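Local coordinates for probable protein phosphatase 2C 50 (Oryza sativa subsp. japonica, PDB 5ZCG) that probably removes phosphate from serine and threonine residues of target proteins, as a magnesium-dependent phosphatase of the PP2C family, at residues 55-60 and 149-154; 177-182 and 229-234; 261-266 and 298-303. The protein carries 5 engineered substitutions. All coordinates share one frame; numbering follows the deposited sequence.

Contact 1 (55-60 and 149-154); sequences HLFGVF and ALVCSS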
# COMPACT_ATOMS: atom_id res chain seq x y z
N HIS A 55 22.31 -4.02 10.15
CA HIS A 55 21.83 -2.85 9.45
C HIS A 55 20.50 -3.17 8.79
O HIS A 55 20.23 -4.32 8.43
CB HIS A 55 22.83 -2.39 8.38
CG HIS A 55 24.23 -2.82 8.66
ND1 HIS A 55 24.96 -2.33 9.72
CD2 HIS A 55 25.04 -3.70 8.02
CE1 HIS A 55 26.16 -2.89 9.72
NE2 HIS A 55 26.23 -3.72 8.70
N LEU A 56 19.66 -2.16 8.62
CA LEU A 56 18.34 -2.37 8.04
C LEU A 56 18.21 -1.56 6.75
O LEU A 56 18.55 -0.38 6.72
CB LEU A 56 17.22 -2.00 9.02
CG LEU A 56 15.85 -2.56 8.62
CD1 LEU A 56 15.82 -4.07 8.77
CD2 LEU A 56 14.74 -1.93 9.42
N PHE A 57 17.73 -2.21 5.69
CA PHE A 57 17.40 -1.55 4.44
C PHE A 57 15.94 -1.80 4.13
O PHE A 57 15.42 -2.89 4.39
CB PHE A 57 18.29 -2.04 3.29
CG PHE A 57 19.75 -1.88 3.55
CD1 PHE A 57 20.40 -0.69 3.27
CD2 PHE A 57 20.49 -2.92 4.11
CE1 PHE A 57 21.75 -0.53 3.53
CE2 PHE A 57 21.83 -2.77 4.36
CZ PHE A 57 22.47 -1.58 4.08
N GLY A 58 15.26 -0.79 3.61
CA GLY A 58 13.85 -0.94 3.35
C GLY A 58 13.35 -0.09 2.20
O GLY A 58 13.80 1.05 2.02
N VAL A 59 12.42 -0.63 1.43
CA VAL A 59 11.72 0.12 0.39
C VAL A 59 10.23 0.04 0.68
O VAL A 59 9.69 -1.05 0.89
CB VAL A 59 12.06 -0.40 -1.02
CG1 VAL A 59 11.13 0.22 -2.07
CG2 VAL A 59 13.52 -0.11 -1.35
N PHE A 60 9.58 1.21 0.68
CA PHE A 60 8.18 1.35 1.06
C PHE A 60 7.46 2.08 -0.07
O PHE A 60 7.66 3.28 -0.27
CB PHE A 60 8.05 2.10 2.38
CG PHE A 60 9.09 1.71 3.39
CD1 PHE A 60 8.94 0.57 4.16
CD2 PHE A 60 10.24 2.47 3.55
CE1 PHE A 60 9.90 0.20 5.07
CE2 PHE A 60 11.20 2.11 4.47
CZ PHE A 60 11.04 0.97 5.23
N ALA A 149 15.19 -5.68 4.61
CA ALA A 149 16.29 -6.63 4.71
C ALA A 149 17.16 -6.22 5.88
O ALA A 149 17.74 -5.13 5.89
CB ALA A 149 17.10 -6.67 3.41
N LEU A 150 17.22 -7.09 6.88
CA LEU A 150 18.21 -7.00 7.94
C LEU A 150 19.47 -7.69 7.45
O LEU A 150 19.43 -8.84 7.02
CB LEU A 150 17.68 -7.65 9.22
CG LEU A 150 18.59 -7.77 10.43
CD1 LEU A 150 17.74 -7.69 11.69
CD2 LEU A 150 19.37 -9.07 10.40
N VAL A 151 20.59 -6.98 7.50
CA VAL A 151 21.86 -7.48 7.02
C VAL A 151 22.83 -7.51 8.20
O VAL A 151 22.99 -6.51 8.90
CB VAL A 151 22.43 -6.62 5.87
CG1 VAL A 151 23.78 -7.15 5.45
CG2 VAL A 151 21.45 -6.57 4.70
N CYS A 152 23.44 -8.66 8.42
CA CYS A 152 24.56 -8.79 9.34
C CYS A 152 25.66 -9.57 8.63
O CYS A 152 25.53 -9.91 7.45
CB CYS A 152 24.14 -9.44 10.66
SG CYS A 152 23.67 -11.18 10.54
N SER A 153 26.75 -9.84 9.35
CA SER A 153 27.91 -10.45 8.70
C SER A 153 27.59 -11.83 8.15
O SER A 153 28.09 -12.22 7.10
CB SER A 153 29.07 -10.52 9.69
OG SER A 153 29.23 -9.28 10.35
N SER A 154 26.74 -12.59 8.85
CA SER A 154 26.51 -13.98 8.53
C SER A 154 25.18 -14.26 7.84
O SER A 154 25.05 -15.31 7.21
CB SER A 154 26.61 -14.85 9.79
OG SER A 154 25.55 -14.57 10.68

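Contact 2 (177-182 and 229-234); sequences LSIDHK and KPEVMV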
# COMPACT_ATOMS: atom_id res chain seq x y z
N LEU A 177 14.10 -13.47 -2.86
CA LEU A 177 14.00 -13.53 -1.41
C LEU A 177 12.63 -13.10 -0.91
O LEU A 177 12.42 -13.04 0.31
CB LEU A 177 15.09 -12.65 -0.78
CG LEU A 177 16.53 -13.13 -1.00
CD1 LEU A 177 17.50 -12.35 -0.11
CD2 LEU A 177 16.66 -14.62 -0.74
N SER A 178 11.70 -12.82 -1.81
CA SER A 178 10.35 -12.41 -1.46
C SER A 178 9.44 -12.75 -2.63
O SER A 178 9.84 -12.61 -3.79
CB SER A 178 10.29 -10.91 -1.14
OG SER A 178 10.47 -10.13 -2.32
N ILE A 179 8.23 -13.19 -2.32
CA ILE A 179 7.23 -13.50 -3.33
C ILE A 179 6.16 -12.43 -3.25
O ILE A 179 5.56 -12.21 -2.19
CB ILE A 179 6.63 -14.90 -3.13
CG1 ILE A 179 7.75 -15.95 -3.07
CG2 ILE A 179 5.67 -15.23 -4.26
CD1 ILE A 179 7.84 -16.66 -1.74
N ASP A 180 5.90 -11.77 -4.39
CA ASP A 180 4.94 -10.68 -4.44
C ASP A 180 3.59 -11.12 -3.92
O ASP A 180 3.10 -12.20 -4.24
CB ASP A 180 4.79 -10.17 -5.88
CG ASP A 180 6.08 -9.60 -6.44
OD1 ASP A 180 7.12 -9.68 -5.75
OD2 ASP A 180 6.05 -9.07 -7.58
N HIS A 181 2.98 -10.26 -3.09
CA HIS A 181 1.63 -10.52 -2.59
C HIS A 181 0.63 -9.97 -3.61
O HIS A 181 0.09 -8.87 -3.47
CB HIS A 181 1.44 -9.92 -1.21
CG HIS A 181 2.25 -10.59 -0.15
ND1 HIS A 181 3.10 -9.91 0.69
CD2 HIS A 181 2.36 -11.90 0.18
CE1 HIS A 181 3.69 -10.76 1.51
NE2 HIS A 181 3.26 -11.98 1.22
N LYS A 182 0.41 -10.75 -4.65
CA LYS A 182 -0.58 -10.45 -5.68
C LYS A 182 -1.90 -11.14 -5.36
O LYS A 182 -1.89 -12.29 -4.90
CB LYS A 182 -0.09 -10.90 -7.06
CG LYS A 182 0.96 -9.98 -7.67
CD LYS A 182 0.63 -8.52 -7.41
CE LYS A 182 1.13 -7.63 -8.54
NZ LYS A 182 0.69 -6.21 -8.36
N LYS A 229 0.65 -8.64 7.28
CA LYS A 229 1.45 -9.76 7.76
C LYS A 229 2.57 -10.04 6.77
O LYS A 229 2.29 -10.33 5.60
CB LYS A 229 0.61 -11.00 7.95
CG LYS A 229 1.43 -12.27 8.17
CD LYS A 229 0.75 -13.21 9.14
CE LYS A 229 1.54 -14.50 9.32
NZ LYS A 229 2.76 -14.29 10.15
N PRO A 230 3.83 -9.98 7.19
CA PRO A 230 4.94 -10.18 6.25
C PRO A 230 5.27 -11.66 6.09
O PRO A 230 4.98 -12.50 6.95
CB PRO A 230 6.10 -9.44 6.91
CG PRO A 230 5.83 -9.59 8.38
CD PRO A 230 4.32 -9.65 8.54
N GLU A 231 5.86 -11.97 4.94
CA GLU A 231 6.49 -13.26 4.71
C GLU A 231 7.99 -13.09 4.93
O GLU A 231 8.60 -12.13 4.42
CB GLU A 231 6.21 -13.78 3.30
CG GLU A 231 5.02 -14.73 3.23
CD GLU A 231 4.63 -15.09 1.81
OE1 GLU A 231 5.46 -15.66 1.07
OE2 GLU A 231 3.47 -14.79 1.42
N VAL A 232 8.57 -13.98 5.72
CA VAL A 232 9.94 -13.85 6.21
C VAL A 232 10.81 -14.95 5.63
O VAL A 232 10.39 -16.11 5.53
CB VAL A 232 9.96 -13.87 7.75
CG1 VAL A 232 11.37 -13.64 8.29
CG2 VAL A 232 8.99 -12.82 8.30
N MET A 233 12.03 -14.59 5.25
CA MET A 233 13.02 -15.53 4.76
C MET A 233 14.34 -15.27 5.47
O MET A 233 14.77 -14.12 5.58
CB MET A 233 13.19 -15.41 3.24
CG MET A 233 13.60 -16.70 2.55
SD MET A 233 13.54 -16.57 0.74
CE MET A 233 11.80 -16.24 0.48
N VAL A 234 14.97 -16.33 5.97
CA VAL A 234 16.28 -16.26 6.61
C VAL A 234 17.29 -16.92 5.68
O VAL A 234 17.16 -18.11 5.37
CB VAL A 234 16.28 -16.93 7.99
CG1 VAL A 234 17.64 -16.76 8.66
CG2 VAL A 234 15.18 -16.36 8.87
O HOH W 1 10.13 -12.90 2.25
O HOH W 2 7.04 -12.82 0.31

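Contact 3 (261-266 and 298-303); sequences CKVARR and DYLMRL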
# COMPACT_ATOMS: atom_id res chain seq x y z
N CYS A 261 19.90 -8.24 -11.55
CA CYS A 261 21.09 -8.79 -10.92
C CYS A 261 22.33 -8.58 -11.79
O CYS A 261 23.38 -8.13 -11.30
CB CYS A 261 20.89 -10.28 -10.62
SG CYS A 261 19.83 -10.59 -9.20
N LYS A 262 22.22 -8.90 -13.08
CA LYS A 262 23.36 -8.72 -13.98
C LYS A 262 23.81 -7.27 -14.00
O LYS A 262 25.00 -6.97 -13.81
CB LYS A 262 22.99 -9.21 -15.38
CG LYS A 262 22.86 -10.73 -15.46
CD LYS A 262 22.56 -11.22 -16.87
CE LYS A 262 22.20 -12.69 -16.86
NZ LYS A 262 23.07 -13.46 -15.91
N VAL A 263 22.87 -6.34 -14.20
CA VAL A 263 23.21 -4.93 -14.29
C VAL A 263 23.86 -4.45 -13.00
O VAL A 263 24.90 -3.78 -13.02
CB VAL A 263 21.96 -4.10 -14.64
CG1 VAL A 263 22.19 -2.63 -14.33
CG2 VAL A 263 21.60 -4.27 -16.11
N ALA A 264 23.29 -4.81 -11.85
CA ALA A 264 23.82 -4.32 -10.58
C ALA A 264 25.23 -4.82 -10.34
O ALA A 264 26.14 -4.04 -10.01
CB ALA A 264 22.89 -4.73 -9.42
N ARG A 265 25.45 -6.13 -10.50
CA ARG A 265 26.77 -6.69 -10.23
C ARG A 265 27.82 -6.14 -11.19
O ARG A 265 28.92 -5.74 -10.76
CB ARG A 265 26.70 -8.21 -10.31
CG ARG A 265 28.02 -8.89 -10.60
CD ARG A 265 27.84 -10.38 -10.85
NE ARG A 265 29.13 -11.07 -10.93
CZ ARG A 265 29.89 -11.10 -12.03
NH1 ARG A 265 29.48 -10.49 -13.13
NH2 ARG A 265 31.05 -11.74 -12.02
N ARG A 266 27.48 -6.03 -12.47
CA ARG A 266 28.47 -5.56 -13.43
C ARG A 266 28.72 -4.06 -13.24
O ARG A 266 29.85 -3.59 -13.41
CB ARG A 266 28.02 -5.87 -14.86
CG ARG A 266 28.49 -4.85 -15.88
CD ARG A 266 28.19 -5.28 -17.29
NE ARG A 266 26.76 -5.50 -17.50
CZ ARG A 266 25.82 -4.57 -17.34
NH1 ARG A 266 26.13 -3.33 -16.96
NH2 ARG A 266 24.55 -4.88 -17.55
N ASP A 298 21.67 3.90 -9.45
CA ASP A 298 21.33 4.92 -10.43
C ASP A 298 21.11 4.31 -11.80
O ASP A 298 20.18 4.69 -12.53
CB ASP A 298 22.44 5.98 -10.50
CG ASP A 298 22.29 7.05 -9.43
OD1 ASP A 298 21.15 7.49 -9.18
OD2 ASP A 298 23.32 7.45 -8.85
N TYR A 299 21.96 3.36 -12.19
CA TYR A 299 21.79 2.69 -13.48
C TYR A 299 20.48 1.91 -13.53
O TYR A 299 19.79 1.94 -14.55
CB TYR A 299 22.98 1.77 -13.74
CG TYR A 299 23.20 1.43 -15.20
CD1 TYR A 299 22.41 0.48 -15.83
CD2 TYR A 299 24.20 2.05 -15.94
CE1 TYR A 299 22.60 0.16 -17.16
CE2 TYR A 299 24.40 1.74 -17.27
CZ TYR A 299 23.59 0.79 -17.88
OH TYR A 299 23.77 0.47 -19.20
N LEU A 300 20.13 1.21 -12.45
CA LEU A 300 18.87 0.46 -12.45
C LEU A 300 17.67 1.41 -12.54
O LEU A 300 16.72 1.16 -13.29
CB LEU A 300 18.76 -0.42 -11.20
CG LEU A 300 19.55 -1.74 -11.30
CD1 LEU A 300 19.55 -2.48 -9.96
CD2 LEU A 300 19.03 -2.63 -12.42
N MET A 301 17.71 2.51 -11.78
CA MET A 301 16.67 3.54 -11.88
C MET A 301 16.51 4.06 -13.30
O MET A 301 15.41 4.04 -13.87
CB MET A 301 17.01 4.69 -10.92
CG MET A 301 16.09 5.91 -11.02
SD MET A 301 16.20 6.99 -9.58
CE MET A 301 16.96 8.45 -10.29
N ARG A 302 17.62 4.51 -13.89
CA ARG A 302 17.56 5.07 -15.23
C ARG A 302 17.14 4.03 -16.25
O ARG A 302 16.42 4.36 -17.21
CB ARG A 302 18.92 5.69 -15.60
CG ARG A 302 19.07 7.14 -15.17
CD ARG A 302 20.44 7.43 -14.58
NE ARG A 302 21.50 6.63 -15.21
CZ ARG A 302 22.75 6.59 -14.78
NH1 ARG A 302 23.12 7.30 -13.72
NH2 ARG A 302 23.65 5.84 -15.41
N LEU A 303 17.54 2.77 -16.06
CA LEU A 303 17.10 1.69 -16.92
C LEU A 303 15.59 1.54 -16.88
O LEU A 303 14.93 1.46 -17.93
CB LEU A 303 17.76 0.38 -16.49
CG LEU A 303 17.33 -0.89 -17.21
CD1 LEU A 303 17.41 -0.70 -18.73
CD2 LEU A 303 18.17 -2.08 -16.76

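Contact 1 (55-60 and 149-154)
H55 starts the antiparallel pairing with V151. Its N gives a nearly straight bond to V151 O, 2.9 Å away and in the carbonyl plane, and its O takes V151 N at 2.8 Å, so the two form a hydrogen-bonded pair. The imidazole leans toward the same carbonyl, with H55 CD2 3.6 Å from V151 O, while its ND1 is held by the backbone N of R25 in strand 18-28. L56 comes next, in a non-hydrogen-bonded pair with L150, where the backbones draw in to 4.6 Å between CA atoms. Its CG lies anti to the backbone N (chi1 -164°), which carries CD1 back toward the partner strand, 4.1 Å from L150 CB. F57 restores the hydrogen-bonded pattern with A149: F57 N reaches A149 O at 2.9 Å, tilted 23° from the carbonyl plane, and A149 N reaches F57 O at 2.8 Å. The F57 ring offers its CD2-CE2 edge to V151, whose CG2 lies near the ring plane, 3.8 Å from CD2, and W4 meets the same ring edge-to-face. An alanine here would keep the backbone bonds but is likely to open a gap beside V151 CG2 and cost W4 the edge-to-face partner that F57 provides. Farther on, V59 continues the backbone pairing with V147. L56 lies on the face covered by helix 67-91, against H77 and L80, whereas F57 lies on the other side, toward strand 3-9 of the second sheet, which carries W4. This division of one antiparallel strand pair between an outer helix and an opposing sheet is characteristic of the central beta sandwich of PP2C phosphatases.

Contact 2 (177-182 and 229-234)
With CG of H181 anti to its carbonyl carbon (chi1 -68°) and the E231 side chain extended beyond CG, imidazole and carboxylate are carried toward each other between segment 177-182, in the loop before helix 186-194, and the start of strand 231-236. H181 NE2 donates to E231 OE2 in a short but clearly bent bond, 2.8 Å long with 140° at the hydrogen. The acceptor lies almost in the ring plane, yet the N-H arrives from above the carboxylate, 62° out of its plane, and the two flat groups are steeply inclined to each other. I179 O sits over the centre of one face of the H181 ring, and I179 CD1 comes within 3.8 Å of the other carboxylate oxygen, E231 OE1. Two waters add bridges between the backbones and to the carboxylate. One donates to both L177 O (3.0 Å) and E231 O (2.8 Å); a second accepts from I179 N at 2.9 Å and gives a weak bond to E231 OE1. At the far end M233 crosses L177 at about a right angle: its SD lies 4.0 Å from L177 CD2, and the bend at the end of its chain lays CE 3.3 Å from L177 O. The histidine ND1 accepts from the backbone N of G162, an arrangement consistent with a neutral ring protonated at NE2. E231 OE2 also forms a salt bridge with R185, which probably favours the anionic carboxylate. The H181-E231 bond joins loop to strand, and the bonds at both nitrogens fix the ring's rotation.

Contact 3 (261-266 and 298-303)
L303 N bonds to Y299 O at 2.8 Å, a helical turn that sets Y299 and L303 one turn apart on the same side of helix 291-306, with L300 beside them, to receive V263 of helix 257-274. The contact between the helices is wholly apolar and centres on that valine. V263 CG1, anti to the backbone N (chi1 163°), points between two side chains: it approaches Y299 CD1 to 3.5 Å, with the tyrosine crossing the valine at about a right angle, and it lies 3.7 Å from L300 CD2. The other methyl, V263 CG2, reaches along the opposing helix to L303 CD2 at 4.1 Å. Both branches of the valine are thus used, each against a different part of the same helical surface. L300 in turn divides its two methyls. Its CG is anti to the carbonyl carbon (chi1 -80°), and the L300 and V263 side chains slide past each other in opposite directions, with CD2 against CG1, while CD1 extends to A264 CB, also at 4.1 Å. The small alanine marks the place where the backbones come nearest, 7.1 Å between A264 CA and L300 CA. The two short helical segments run roughly antiparallel, 143° between their directions, with axes 9.7 Å apart at closest approach. The pair packs on the five-stranded antiparallel sheet: A264 rests on C243 and I245 of strand 241-247, C261 reaches V167 and C169 of strand 165-170, L300 lies on V315 and V317 of strand 313-319, and M301 touches A7 and T9 of strand 3-9, so the helices pack side by side on one face, over four of its strands.

How the contacts relate
The three contacts follow one another along the chain and lie within a single PP2C domain. Contacts 1 and 2 reach the same sheet, with centres 14 Å apart and nearest atoms about 7 Å apart. Contact 3 belongs to the helical layer over the other sheet, its centre 19 Å from that of contact 1 and 23 Å from that of contact 2. None touches another. Contacts 1 and 3 are tied by the chain to the magnesium sites: strand 53-63 of contact 1 runs on into D61 and G62, which bind one magnesium ion, and D311, which follows helix 291-306 of contact 3, binds the other with D61 and D249. In contact 2, the H181 side chain lies about 13 Å from a bound magnesium ion.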